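Local coordinates for uncharacterized protein (Bacteroides caccae, PDB 4L7A) that is of unknown function but is probably a zinc-dependent metallopeptidase of the Peptidase_MA clan, at residues Glu75-Val80 with Asp84-Cys89; Leu28-Asn33 with Ile68-Trp73; Gln152-Pro157 with Asp242-Asp247; Tyr138-His143 with Ile199-Ala204. All blocks are in the same frame, centred on the assembly; numbering follows the deposited sequence.

All four contacts lie in the helical body. Along the chain contact 2 closes first, then contact 1; the segments of contacts 3 and 4 alternate later. Contacts 1 and 2, centres about 11 Å apart, share helix 59-81; contacts 3 and 4, about 15 Å apart, share helix 131-153, which carries the HExxH sequence of zinc peptidases. The pairs meet where Tyr77 bonds to His143, where Phe85 and Ala88 pack on contact 3, and where Trp73 packs on Met142. Contacts 2 and 3 lie farthest apart, about 23 Å between centres. Contacts 3 and 4 attach helices 211-244 and 195-208 to helix 131-153; contacts 1 and 2 join helices 83-88 and 17-35 to helix 59-81, which packs against it.

Contact 1: Glu75-Val80 with Asp84-Cys89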
loop_
_atom_site.group_PDB
_atom_site.type_symbol
_atom_site.label_atom_id
_atom_site.label_comp_id
_atom_site.label_asym_id
_atom_site.label_seq_id
_atom_site.Cartn_x
_atom_site.Cartn_y
_atom_site.Cartn_z
ATOM N N GLU A 75 -1.118 -7.955 -9.133
ATOM C CA GLU A 75 -1.882 -8.191 -10.335
ATOM C C GLU A 75 -2.605 -6.973 -10.886
ATOM O O GLU A 75 -2.890 -6.933 -12.091
ATOM C CB GLU A 75 -2.854 -9.355 -10.178
ATOM C CG GLU A 75 -2.153 -10.717 -10.220
ATOM C CD GLU A 75 -3.165 -11.857 -10.083
ATOM O OE1 GLU A 75 -4.274 -11.795 -10.651
ATOM O OE2 GLU A 75 -2.884 -12.789 -9.362
ATOM N N ALA A 76 -2.872 -5.980 -10.037
ATOM C CA ALA A 76 -3.546 -4.774 -10.491
ATOM C C ALA A 76 -2.600 -3.905 -11.296
ATOM O O ALA A 76 -2.901 -3.380 -12.376
ATOM C CB ALA A 76 -4.122 -4.003 -9.283
ATOM N N TYR A 77 -1.441 -3.735 -10.730
ATOM C CA TYR A 77 -0.356 -3.049 -11.387
ATOM C C TYR A 77 -0.000 -3.761 -12.697
ATOM O O TYR A 77 0.184 -3.085 -13.708
ATOM C CB TYR A 77 0.850 -2.958 -10.463
ATOM C CG TYR A 77 0.807 -1.869 -9.385
ATOM C CD1 TYR A 77 -0.388 -1.376 -8.869
ATOM C CD2 TYR A 77 2.012 -1.349 -8.854
ATOM C CE1 TYR A 77 -0.397 -0.354 -7.859
ATOM C CE2 TYR A 77 2.023 -0.400 -7.864
ATOM C CZ TYR A 77 0.816 0.112 -7.371
ATOM O OH TYR A 77 0.878 1.073 -6.432
ATOM N N ASP A 78 0.043 -5.095 -12.692
ATOM C CA ASP A 78 0.337 -5.827 -13.914
ATOM C C ASP A 78 -0.736 -5.549 -14.949
ATOM O O ASP A 78 -0.417 -5.241 -16.071
ATOM C CB ASP A 78 0.361 -7.351 -13.723
ATOM C CG ASP A 78 1.582 -7.853 -12.989
ATOM O OD1 ASP A 78 2.596 -7.128 -12.888
ATOM O OD2 ASP A 78 1.522 -9.029 -12.537
ATOM N N GLU A 79 -2.006 -5.646 -14.557
ATOM C CA GLU A 79 -3.112 -5.440 -15.491
ATOM C C GLU A 79 -3.066 -4.071 -16.184
ATOM O O GLU A 79 -3.336 -3.952 -17.363
ATOM C CB GLU A 79 -4.446 -5.575 -14.752
ATOM C CG GLU A 79 -5.655 -5.690 -15.651
ATOM C CD GLU A 79 -6.959 -5.831 -14.847
ATOM O OE1 GLU A 79 -7.052 -6.610 -13.871
ATOM O OE2 GLU A 79 -7.894 -5.121 -15.183
ATOM N N VAL A 80 -2.753 -3.025 -15.439
ATOM C CA VAL A 80 -2.783 -1.697 -16.025
ATOM C C VAL A 80 -1.448 -1.217 -16.571
ATOM O O VAL A 80 -1.433 -0.547 -17.584
ATOM C CB VAL A 80 -3.329 -0.711 -15.020
ATOM C CG1 VAL A 80 -3.378 0.707 -15.616
ATOM C CG2 VAL A 80 -4.747 -1.170 -14.632
ATOM N N ASP A 84 6.736 -4.839 -16.178
ATOM C CA ASP A 84 7.894 -3.973 -15.976
ATOM C C ASP A 84 7.625 -2.839 -15.031
ATOM O O ASP A 84 8.452 -2.482 -14.200
ATOM C CB ASP A 84 8.364 -3.403 -17.308
ATOM C CG ASP A 84 9.057 -4.442 -18.153
ATOM O OD1 ASP A 84 9.607 -5.377 -17.576
ATOM O OD2 ASP A 84 9.038 -4.357 -19.390
ATOM N N PHE A 85 6.429 -2.301 -15.114
ATOM C CA PHE A 85 6.003 -1.247 -14.175
ATOM C C PHE A 85 5.945 -1.801 -12.762
ATOM O O PHE A 85 6.511 -1.246 -11.798
ATOM C CB PHE A 85 4.631 -0.715 -14.616
ATOM C CG PHE A 85 3.950 0.121 -13.593
ATOM C CD1 PHE A 85 4.383 1.410 -13.347
ATOM C CD2 PHE A 85 2.860 -0.354 -12.921
ATOM C CE1 PHE A 85 3.771 2.197 -12.418
ATOM C CE2 PHE A 85 2.189 0.443 -11.966
ATOM C CZ PHE A 85 2.653 1.716 -11.710
ATOM N N THR A 86 5.266 -2.933 -12.620
ATOM C CA THR A 86 5.131 -3.557 -11.295
ATOM C C THR A 86 6.469 -3.805 -10.678
ATOM O O THR A 86 6.684 -3.465 -9.517
ATOM C CB THR A 86 4.324 -4.868 -11.371
ATOM O OG1 THR A 86 3.123 -4.609 -12.085
ATOM C CG2 THR A 86 3.958 -5.398 -9.979
ATOM N N ARG A 87 7.390 -4.355 -11.464
ATOM C CA ARG A 87 8.723 -4.627 -10.976
ATOM C C ARG A 87 9.445 -3.358 -10.610
ATOM O O ARG A 87 10.297 -3.383 -9.744
ATOM C CB ARG A 87 9.562 -5.451 -11.994
ATOM C CG ARG A 87 9.088 -6.914 -12.095
ATOM C CD ARG A 87 9.525 -7.613 -13.404
ATOM N NE ARG A 87 10.973 -7.781 -13.408
ATOM C CZ ARG A 87 11.652 -8.700 -12.695
ATOM N NH1 ARG A 87 11.045 -9.569 -11.879
ATOM N NH2 ARG A 87 12.971 -8.774 -12.802
ATOM N N ALA A 88 9.161 -2.249 -11.298
ATOM C CA ALA A 88 9.919 -1.020 -11.062
ATOM C C ALA A 88 9.666 -0.390 -9.698
ATOM O O ALA A 88 10.505 0.338 -9.225
ATOM C CB ALA A 88 9.648 0.019 -12.149
ATOM N N CYS A 89 8.504 -0.624 -9.096
ATOM C CA CYS A 89 8.218 -0.066 -7.790
ATOM C C CYS A 89 7.956 -1.098 -6.694
ATOM O O CYS A 89 7.288 -0.788 -5.735
ATOM C CB CYS A 89 7.049 0.904 -7.883
ATOM S SG CYS A 89 5.578 0.304 -8.683
#
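Phe85 puts CZ over one face of the Tyr77 ring and Cys89 sits at its edge. The two aromatic planes make 41° with centroids 5.3 Å apart, an oblique meeting in which Phe85 CE2 comes 3.6 Å from Tyr77 CD2. Cys89 SG approaches close to the Tyr77 plane, 3.7 Å from Tyr77 CE2, as a sulfur-aromatic contact. Beside the rings, the hydroxyl of Thr86 gives a 2.7 Å hydrogen bond from OG1 to Asp78 OD1, arriving on the anti side and 32° out of the carboxylate plane. The Asp78 CB points away from segment 84-89, but with CG beside the backbone N (chi1 -74°) the carboxylate comes back to Thr86, and its OD2 is taken by Tyr35. Helices 59-81 and 83-88 are consecutive, joined by a short turn, with axes 8.3 Å apart. Tyr77 OH bonds to His143 of helix 131-153, Phe146 and Leu150 of that helix back Cys89, and Phe85 also rests on Met240 of helix 211-244.

Contact 2: Leu28-Asn33 with Ile68-Trp73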
loop_
_atom_site.group_PDB
_atom_site.type_symbol
_atom_site.label_atom_id
_atom_site.label_comp_id
_atom_site.label_asym_id
_atom_site.label_seq_id
_atom_site.Cartn_x
_atom_site.Cartn_y
_atom_site.Cartn_z
ATOM N N LEU A 28 7.872 -19.094 -4.373
ATOM C CA LEU A 28 8.896 -19.036 -5.419
ATOM C C LEU A 28 8.245 -18.678 -6.761
ATOM O O LEU A 28 8.698 -17.795 -7.472
ATOM C CB LEU A 28 9.604 -20.366 -5.512
ATOM C CG LEU A 28 10.666 -20.555 -6.603
ATOM C CD1 LEU A 28 11.770 -19.521 -6.471
ATOM C CD2 LEU A 28 11.291 -21.972 -6.525
ATOM N N GLU A 29 7.136 -19.350 -7.051
ATOM C CA GLU A 29 6.495 -19.243 -8.340
ATOM C C GLU A 29 5.661 -17.967 -8.491
ATOM O O GLU A 29 5.551 -17.449 -9.573
ATOM C CB GLU A 29 5.703 -20.524 -8.634
ATOM C CG GLU A 29 6.629 -21.786 -8.670
ATOM C CD GLU A 29 5.898 -23.125 -8.621
ATOM O OE1 GLU A 29 4.658 -23.187 -8.541
ATOM O OE2 GLU A 29 6.588 -24.142 -8.660
ATOM N N ASN A 30 5.087 -17.458 -7.418
ATOM C CA ASN A 30 4.219 -16.317 -7.551
ATOM C C ASN A 30 4.798 -14.942 -7.128
ATOM O O ASN A 30 4.179 -13.940 -7.403
ATOM C CB ASN A 30 2.922 -16.535 -6.769
ATOM C CG ASN A 30 2.004 -17.529 -7.434
ATOM O OD1 ASN A 30 1.157 -17.157 -8.218
ATOM N ND2 ASN A 30 2.222 -18.807 -7.171
ATOM N N TYR A 31 5.892 -14.917 -6.391
ATOM C CA TYR A 31 6.489 -13.686 -5.896
ATOM C C TYR A 31 7.925 -13.557 -6.406
ATOM O O TYR A 31 8.265 -12.571 -7.037
ATOM C CB TYR A 31 6.461 -13.623 -4.363
ATOM C CG TYR A 31 5.154 -13.043 -3.779
ATOM C CD1 TYR A 31 4.044 -13.818 -3.630
ATOM C CD2 TYR A 31 5.071 -11.730 -3.419
ATOM C CE1 TYR A 31 2.847 -13.297 -3.109
ATOM C CE2 TYR A 31 3.896 -11.182 -2.896
ATOM C CZ TYR A 31 2.795 -11.971 -2.725
ATOM O OH TYR A 31 1.633 -11.460 -2.216
ATOM N N VAL A 32 8.730 -14.585 -6.193
ATOM C CA VAL A 32 10.153 -14.544 -6.540
ATOM C C VAL A 32 10.329 -14.527 -8.038
ATOM O O VAL A 32 10.910 -13.580 -8.568
ATOM C CB VAL A 32 10.957 -15.735 -6.019
ATOM C CG1 VAL A 32 12.452 -15.572 -6.451
ATOM C CG2 VAL A 32 10.898 -15.830 -4.511
ATOM N N ASN A 33 9.763 -15.506 -8.729
ATOM C CA ASN A 33 10.006 -15.546 -10.163
ATOM C C ASN A 33 9.451 -14.386 -10.969
ATOM O O ASN A 33 10.184 -13.875 -11.786
ATOM C CB ASN A 33 9.640 -16.881 -10.782
ATOM C CG ASN A 33 10.563 -17.977 -10.315
ATOM O OD1 ASN A 33 11.624 -17.726 -9.755
ATOM N ND2 ASN A 33 10.138 -19.203 -10.489
ATOM N N ILE A 68 -4.088 -12.439 -1.247
ATOM C CA ILE A 68 -4.825 -11.177 -1.293
ATOM C C ILE A 68 -3.915 -10.041 -1.797
ATOM O O ILE A 68 -4.319 -9.209 -2.649
ATOM C CB ILE A 68 -5.442 -10.892 0.057
ATOM C CG1 ILE A 68 -6.543 -11.948 0.291
ATOM C CG2 ILE A 68 -6.036 -9.512 0.108
ATOM C CD1 ILE A 68 -7.207 -11.878 1.668
ATOM N N VAL A 69 -2.711 -9.992 -1.251
ATOM C CA VAL A 69 -1.713 -8.966 -1.626
ATOM C C VAL A 69 -1.359 -9.036 -3.121
ATOM O O VAL A 69 -1.243 -8.007 -3.804
ATOM C CB VAL A 69 -0.479 -9.111 -0.756
ATOM C CG1 VAL A 69 0.658 -8.252 -1.223
ATOM C CG2 VAL A 69 -0.817 -8.697 0.683
ATOM N N LYS A 70 -1.238 -10.249 -3.647
ATOM C CA LYS A 70 -0.901 -10.425 -5.039
ATOM C C LYS A 70 -2.063 -10.046 -5.903
ATOM O O LYS A 70 -1.904 -9.323 -6.892
ATOM C CB LYS A 70 -0.503 -11.863 -5.315
ATOM C CG LYS A 70 -0.200 -12.175 -6.791
ATOM C CD LYS A 70 0.363 -13.595 -6.942
ATOM C CE LYS A 70 -0.090 -14.263 -8.253
ATOM N NZ LYS A 70 0.489 -13.543 -9.440
ATOM N N HIS A 71 -3.248 -10.464 -5.508
ATOM C CA HIS A 71 -4.480 -10.153 -6.287
ATOM C C HIS A 71 -4.840 -8.667 -6.357
ATOM O O HIS A 71 -5.263 -8.171 -7.409
ATOM C CB HIS A 71 -5.685 -10.890 -5.714
ATOM C CG HIS A 71 -6.892 -10.805 -6.576
ATOM N ND1 HIS A 71 -6.976 -11.463 -7.791
ATOM C CD2 HIS A 71 -8.047 -10.116 -6.434
ATOM C CE1 HIS A 71 -8.149 -11.220 -8.337
ATOM N NE2 HIS A 71 -8.817 -10.401 -7.539
ATOM N N CYS A 72 -4.629 -7.968 -5.242
ATOM C CA CYS A 72 -5.108 -6.582 -5.085
ATOM C C CYS A 72 -4.088 -5.474 -5.369
ATOM O O CYS A 72 -4.467 -4.300 -5.574
ATOM C CB CYS A 72 -5.652 -6.406 -3.695
ATOM S SG CYS A 72 -7.076 -7.450 -3.383
ATOM N N TRP A 73 -2.822 -5.830 -5.398
ATOM C CA TRP A 73 -1.745 -4.893 -5.742
ATOM C C TRP A 73 -0.958 -5.417 -6.950
ATOM O O TRP A 73 -1.056 -4.839 -8.051
ATOM C CB TRP A 73 -0.886 -4.506 -4.527
ATOM C CG TRP A 73 0.515 -4.211 -4.880
ATOM C CD1 TRP A 73 0.976 -3.341 -5.827
ATOM C CD2 TRP A 73 1.643 -4.851 -4.338
ATOM N NE1 TRP A 73 2.351 -3.451 -5.929
ATOM C CE2 TRP A 73 2.770 -4.357 -4.986
ATOM C CE3 TRP A 73 1.816 -5.775 -3.308
ATOM C CZ2 TRP A 73 4.072 -4.757 -4.627
ATOM C CZ3 TRP A 73 3.127 -6.219 -3.007
ATOM C CH2 TRP A 73 4.208 -5.703 -3.677
#
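Tyr31 reaches across to helix 59-81 with the end of its ring, and this is the more buried part of the contact. Its OH lies 3.5 Å from Val69 CB and 3.4 Å from Lys70 N; the angle to that N is too poor for a bond, and the hydroxyl is instead hydrogen-bonded to Ala66 O, one turn earlier. Tyr31 and Lys70 run alongside one another, pointing opposite ways, with Lys70 CB 3.8 Å from Tyr31 OH. Val69 is shared: it meets the tyrosine hydroxyl and also sets CG1 at the edge of Trp73, in the indole plane. On the more exposed side Asn30 lies roughly perpendicular to the outer part of Lys70, yet the closest approach is here, Lys70 CE to Asn30 OD1 at 3.2 Å. NZ, turned by a bend at chi4 (66°), stays 3.9 Å from that Asn30 OD1 and makes a long, weak ion pair with Glu75. Asn30 ND2 bonds back to Trp26 O in its own helix. Long side chains bridge axes 11.5 Å apart, crossing at 56°. Helix 17-35 is thereby layered onto helix 59-81, which packs through Val69 and Trp73 on Met142 of helix 131-153, a helical assembly consistent with a zincin-like peptidase carrying its HExxH sequence on that inner helix.

Contact 3: Gln152-Pro157 with Asp242-Asp247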
loop_
_atom_site.group_PDB
_atom_site.type_symbol
_atom_site.label_atom_id
_atom_site.label_comp_id
_atom_site.label_asym_id
_atom_site.label_seq_id
_atom_site.Cartn_x
_atom_site.Cartn_y
_atom_site.Cartn_z
ATOM N N GLN A 152 11.526 8.361 -7.230
ATOM C CA GLN A 152 12.989 8.272 -7.177
ATOM C C GLN A 152 13.579 7.886 -8.517
ATOM O O GLN A 152 14.566 8.466 -8.942
ATOM C CB GLN A 152 13.457 7.261 -6.111
ATOM C CG GLN A 152 13.118 7.714 -4.684
ATOM C CD GLN A 152 13.595 6.755 -3.536
ATOM O OE1 GLN A 152 13.322 5.543 -3.533
ATOM N NE2 GLN A 152 14.294 7.326 -2.556
ATOM N N LYS A 153 12.943 6.941 -9.201
ATOM C CA LYS A 153 13.445 6.502 -10.494
ATOM C C LYS A 153 13.164 7.493 -11.605
ATOM O O LYS A 153 14.018 7.715 -12.477
ATOM C CB LYS A 153 12.852 5.178 -10.861
ATOM C CG LYS A 153 13.356 4.000 -10.028
ATOM C CD LYS A 153 12.803 2.767 -10.659
ATOM C CE LYS A 153 13.522 1.521 -10.232
ATOM N NZ LYS A 153 13.451 1.386 -8.801
ATOM N N LYS A 154 11.964 8.076 -11.618
ATOM C CA LYS A 154 11.619 9.125 -12.577
ATOM C C LYS A 154 10.984 10.293 -11.853
ATOM O O LYS A 154 9.811 10.229 -11.428
ATOM C CB LYS A 154 10.697 8.590 -13.672
ATOM C CG LYS A 154 11.327 7.546 -14.525
ATOM C CD LYS A 154 10.412 7.084 -15.608
ATOM C CE LYS A 154 10.987 5.833 -16.195
ATOM N NZ LYS A 154 10.163 5.398 -17.284
ATOM N N ASN A 155 11.750 11.367 -11.707
ATOM C CA ASN A 155 11.319 12.476 -10.884
ATOM C C ASN A 155 9.998 13.078 -11.355
ATOM O O ASN A 155 9.770 13.196 -12.569
ATOM C CB ASN A 155 12.408 13.525 -10.836
ATOM C CG ASN A 155 13.593 13.067 -9.980
ATOM O OD1 ASN A 155 13.561 12.021 -9.297
ATOM N ND2 ASN A 155 14.639 13.824 -10.032
ATOM N N TYR A 156 9.143 13.464 -10.408
ATOM C CA TYR A 156 7.871 14.086 -10.746
ATOM C C TYR A 156 8.128 15.551 -11.133
ATOM O O TYR A 156 9.202 16.062 -10.835
ATOM C CB TYR A 156 6.845 13.939 -9.600
ATOM C CG TYR A 156 7.233 14.617 -8.289
ATOM C CD1 TYR A 156 7.030 15.977 -8.140
ATOM C CD2 TYR A 156 7.804 13.911 -7.222
ATOM C CE1 TYR A 156 7.373 16.599 -7.027
ATOM C CE2 TYR A 156 8.196 14.576 -6.079
ATOM C CZ TYR A 156 7.948 15.908 -6.001
ATOM O OH TYR A 156 8.254 16.646 -4.904
ATOM N N PRO A 157 7.144 16.239 -11.783
ATOM C CA PRO A 157 7.373 17.660 -12.164
ATOM C C PRO A 157 7.625 18.604 -11.012
ATOM O O PRO A 157 6.887 18.612 -10.050
ATOM C CB PRO A 157 6.091 18.046 -12.907
ATOM C CG PRO A 157 5.531 16.745 -13.375
ATOM C CD PRO A 157 5.815 15.792 -12.243
ATOM N N ASP A 242 2.807 10.064 -18.663
ATOM C CA ASP A 242 3.992 10.407 -19.414
ATOM C C ASP A 242 5.200 9.546 -19.013
ATOM O O ASP A 242 5.960 9.171 -19.866
ATOM C CB ASP A 242 4.366 11.890 -19.252
ATOM C CG ASP A 242 3.299 12.847 -19.777
ATOM O OD1 ASP A 242 2.393 12.392 -20.514
ATOM O OD2 ASP A 242 3.367 14.046 -19.406
ATOM N N SER A 243 5.367 9.256 -17.721
ATOM C CA SER A 243 6.567 8.611 -17.245
ATOM C C SER A 243 6.432 7.098 -17.179
ATOM O O SER A 243 7.416 6.417 -17.308
ATOM C CB SER A 243 6.954 9.151 -15.849
ATOM O OG SER A 243 7.354 10.512 -15.968
ATOM N N TRP A 244 5.226 6.571 -16.929
ATOM C CA TRP A 244 5.090 5.136 -16.727
ATOM C C TRP A 244 4.076 4.452 -17.625
ATOM O O TRP A 244 3.852 3.263 -17.484
ATOM C CB TRP A 244 4.781 4.847 -15.244
ATOM C CG TRP A 244 5.841 5.371 -14.337
ATOM C CD1 TRP A 244 5.820 6.537 -13.628
ATOM C CD2 TRP A 244 7.130 4.780 -14.111
ATOM N NE1 TRP A 244 6.979 6.671 -12.898
ATOM C CE2 TRP A 244 7.826 5.637 -13.213
ATOM C CE3 TRP A 244 7.728 3.581 -14.510
ATOM C CZ2 TRP A 244 9.109 5.330 -12.717
ATOM C CZ3 TRP A 244 9.028 3.283 -14.047
ATOM C CH2 TRP A 244 9.689 4.156 -13.145
ATOM N N GLN A 245 3.453 5.206 -18.528
ATOM C CA GLN A 245 2.379 4.691 -19.395
ATOM C C GLN A 245 1.269 4.042 -18.586
ATOM O O GLN A 245 0.724 3.053 -18.960
ATOM C CB GLN A 245 2.929 3.744 -20.454
ATOM C CG GLN A 245 3.919 4.436 -21.393
ATOM C CD GLN A 245 5.293 4.698 -20.760
ATOM O OE1 GLN A 245 5.919 3.809 -20.178
ATOM N NE2 GLN A 245 5.758 5.930 -20.863
ATOM N N VAL A 246 0.927 4.620 -17.458
ATOM C CA VAL A 246 -0.129 4.059 -16.648
ATOM C C VAL A 246 -1.278 5.046 -16.641
ATOM O O VAL A 246 -1.078 6.224 -16.384
ATOM C CB VAL A 246 0.379 3.834 -15.193
ATOM C CG1 VAL A 246 -0.781 3.662 -14.234
ATOM C CG2 VAL A 246 1.305 2.678 -15.132
ATOM N N ASP A 247 -2.478 4.530 -16.859
ATOM C CA ASP A 247 -3.719 5.289 -16.729
ATOM C C ASP A 247 -4.174 5.157 -15.246
ATOM O O ASP A 247 -4.663 4.111 -14.818
ATOM C CB ASP A 247 -4.731 4.720 -17.721
ATOM C CG ASP A 247 -6.109 5.376 -17.620
ATOM O OD1 ASP A 247 -6.412 6.087 -16.617
ATOM O OD2 ASP A 247 -6.922 5.123 -18.544
#
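Two helices end side by side here: Lys154 leaves helix 131-153 in an extended conformation, Gln245 leaves helix 211-244 with positive phi (54°), and the CA atoms of Lys154 and Ser243 stand 6.9 Å apart. Lys154 stretches over the six-membered ring of Trp244, its chain straight beyond CG. Lys154 CD, toward the rim, lies 3.9 Å from the centroid of that Trp244 ring in a CH-pi contact, and farther out NZ sits over the same face, 4.2 Å from the centroid, as a cation-pi partner. The ammonium also gives a 2.9 Å hydrogen bond from Lys154 NZ to Ser243 O, at a C=O...N angle of 164°. Carbonyl and ring face together hold the ammonium in this position. Lys153 adds its CB at the indole edge, 4.0 Å from Trp244 CH2. Trp244 NE1 donates a hydrogen bond to Tyr239 OH on its own helix 211-244, while Phe85 and Ala88 of helix 83-88 pack on Trp244 and Lys153 NZ bonds to Ala88 O.

Contact 4: Tyr138-His143 with Ile199-Ala204; sequences YFKVMH and IAEVTA
Helix 131-153 carries an HExxH sequence, the signature of zinc peptidases, and this contact joins the turn leading into it to helix 195-208. Lys140 and Glu201 supply the polar half, a salt bridge in which Lys140 NZ is 3.0 Å from Glu201 OE1, met on the syn side and 20° out of the carboxylate plane; the second bond, NZ to OE2, is weak. Both chains bend to get there: Lys140 folds at chi2 (76°), and Glu201, whose CB points away, turns at chi2 (-72°) to swing its carboxylate back. Ala204 makes the apolar half. Its methyl sits against the backbone of the facing helix, CB 3.5 Å from Lys140 O, with His143 CB 4.1 Å from the same Ala204 CB. So small a residue allows the CA atoms of His143 and Ala204 to come within 5.0 Å. The His143 imidazole is turned toward Tyr77. Glu201 is gripped further by Thr188 at OE1 and by His144 ND1 at OE2. His144 is the first histidine of HExxH and so a probable zinc ligand; Glu201 is consistent with a second-shell carboxylate, like the aspartate hydrogen-bonded to that histidine in thermolysin-like enzymes.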
loop_
_atom_site.group_PDB
_atom_site.type_symbol
_atom_site.label_atom_id
_atom_site.label_comp_id
_atom_site.label_asym_id
_atom_site.label_seq_id
_atom_site.Cartn_x
_atom_site.Cartn_y
_atom_site.Cartn_z
ATOM N N TYR A 138 -2.928 -1.695 5.611
ATOM C CA TYR A 138 -1.917 -2.197 4.727
ATOM C C TYR A 138 -1.810 -1.519 3.389
ATOM O O TYR A 138 -0.724 -1.073 3.079
ATOM C CB TYR A 138 -2.095 -3.678 4.432
ATOM C CG TYR A 138 -2.211 -4.597 5.617
ATOM C CD1 TYR A 138 -1.282 -4.564 6.663
ATOM C CD2 TYR A 138 -3.218 -5.518 5.672
ATOM C CE1 TYR A 138 -1.377 -5.433 7.759
ATOM C CE2 TYR A 138 -3.325 -6.427 6.727
ATOM C CZ TYR A 138 -2.403 -6.375 7.791
ATOM O OH TYR A 138 -2.531 -7.288 8.826
ATOM N N PHE A 139 -2.884 -1.455 2.582
ATOM C CA PHE A 139 -2.657 -1.121 1.184
ATOM C C PHE A 139 -2.386 0.356 0.960
ATOM O O PHE A 139 -1.605 0.701 0.095
ATOM C CB PHE A 139 -3.813 -1.547 0.272
ATOM C CG PHE A 139 -3.919 -3.012 0.099
ATOM C CD1 PHE A 139 -2.872 -3.728 -0.432
ATOM C CD2 PHE A 139 -5.071 -3.664 0.417
ATOM C CE1 PHE A 139 -2.956 -5.116 -0.544
ATOM C CE2 PHE A 139 -5.180 -5.016 0.267
ATOM C CZ PHE A 139 -4.122 -5.746 -0.183
ATOM N N LYS A 140 -3.033 1.229 1.730
ATOM C CA LYS A 140 -2.772 2.676 1.590
ATOM C C LYS A 140 -1.266 2.986 1.716
ATOM O O LYS A 140 -0.651 3.642 0.855
ATOM C CB LYS A 140 -3.616 3.485 2.581
ATOM C CG LYS A 140 -3.086 4.861 2.958
ATOM C CD LYS A 140 -3.357 5.794 1.827
ATOM C CE LYS A 140 -2.622 7.146 1.998
ATOM N NZ LYS A 140 -2.641 7.684 3.378
ATOM N N VAL A 141 -0.679 2.581 2.825
ATOM C CA VAL A 141 0.766 2.817 3.023
ATOM C C VAL A 141 1.630 2.151 1.954
ATOM O O VAL A 141 2.633 2.720 1.505
ATOM C CB VAL A 141 1.223 2.330 4.408
ATOM C CG1 VAL A 141 2.662 2.485 4.545
ATOM C CG2 VAL A 141 0.525 3.200 5.471
HETATM N N MSE A 142 1.250 0.965 1.531
HETATM C CA MSE A 142 1.989 0.307 0.475
HETATM C C MSE A 142 2.019 1.107 -0.831
HETATM O O MSE A 142 3.089 1.360 -1.354
HETATM C CB MSE A 142 1.473 -1.123 0.230
HETATM C CG MSE A 142 1.846 -2.059 1.398
HETATM SE SE MSE A 142 0.835 -3.737 1.358
HETATM C CE MSE A 142 2.126 -4.719 0.263
ATOM N N HIS A 143 0.840 1.478 -1.349
ATOM C CA HIS A 143 0.792 2.295 -2.559
ATOM C C HIS A 143 1.545 3.595 -2.387
ATOM O O HIS A 143 2.137 4.113 -3.324
ATOM C CB HIS A 143 -0.642 2.587 -3.041
ATOM C CG HIS A 143 -1.381 1.362 -3.444
ATOM N ND1 HIS A 143 -0.999 0.597 -4.535
ATOM C CD2 HIS A 143 -2.431 0.720 -2.876
ATOM C CE1 HIS A 143 -1.801 -0.446 -4.637
ATOM N NE2 HIS A 143 -2.664 -0.414 -3.631
ATOM N N ILE A 199 2.624 14.282 -2.932
ATOM C CA ILE A 199 2.326 13.572 -4.126
ATOM C C ILE A 199 2.180 12.028 -3.892
ATOM O O ILE A 199 1.306 11.403 -4.519
ATOM C CB ILE A 199 3.291 13.931 -5.234
ATOM C CG1 ILE A 199 2.814 13.280 -6.521
ATOM C CG2 ILE A 199 4.767 13.591 -4.882
ATOM C CD1 ILE A 199 3.615 13.685 -7.742
ATOM N N ALA A 200 2.954 11.424 -2.974
ATOM C CA ALA A 200 2.767 10.019 -2.659
ATOM C C ALA A 200 1.370 9.771 -2.041
ATOM O O ALA A 200 0.744 8.765 -2.340
ATOM C CB ALA A 200 3.870 9.473 -1.711
ATOM N N GLU A 201 0.895 10.721 -1.229
ATOM C CA GLU A 201 -0.422 10.631 -0.594
ATOM C C GLU A 201 -1.556 10.817 -1.581
ATOM O O GLU A 201 -2.560 10.104 -1.502
ATOM C CB GLU A 201 -0.567 11.648 0.522
ATOM C CG GLU A 201 0.228 11.307 1.817
ATOM C CD GLU A 201 -0.407 10.129 2.568
ATOM O OE1 GLU A 201 -1.350 10.400 3.343
ATOM O OE2 GLU A 201 -0.004 8.957 2.349
ATOM N N VAL A 202 -1.420 11.766 -2.498
ATOM C CA VAL A 202 -2.461 11.963 -3.497
ATOM C C VAL A 202 -2.610 10.678 -4.274
ATOM O O VAL A 202 -3.683 10.179 -4.448
ATOM C CB VAL A 202 -2.166 13.177 -4.381
ATOM C CG1 VAL A 202 -3.105 13.216 -5.588
ATOM C CG2 VAL A 202 -2.294 14.442 -3.577
ATOM N N THR A 203 -1.508 10.092 -4.706
ATOM C CA THR A 203 -1.525 8.851 -5.467
ATOM C C THR A 203 -2.140 7.683 -4.690
ATOM O O THR A 203 -3.023 6.973 -5.187
ATOM C CB THR A 203 -0.061 8.450 -5.865
ATOM O OG1 THR A 203 0.623 9.545 -6.497
ATOM C CG2 THR A 203 -0.062 7.252 -6.807
ATOM N N ALA A 204 -1.692 7.481 -3.436
ATOM C CA ALA A 204 -2.155 6.389 -2.603
ATOM C C ALA A 204 -3.613 6.553 -2.174
ATOM O O ALA A 204 -4.358 5.542 -2.094
ATOM C CB ALA A 204 -1.308 6.275 -1.369
#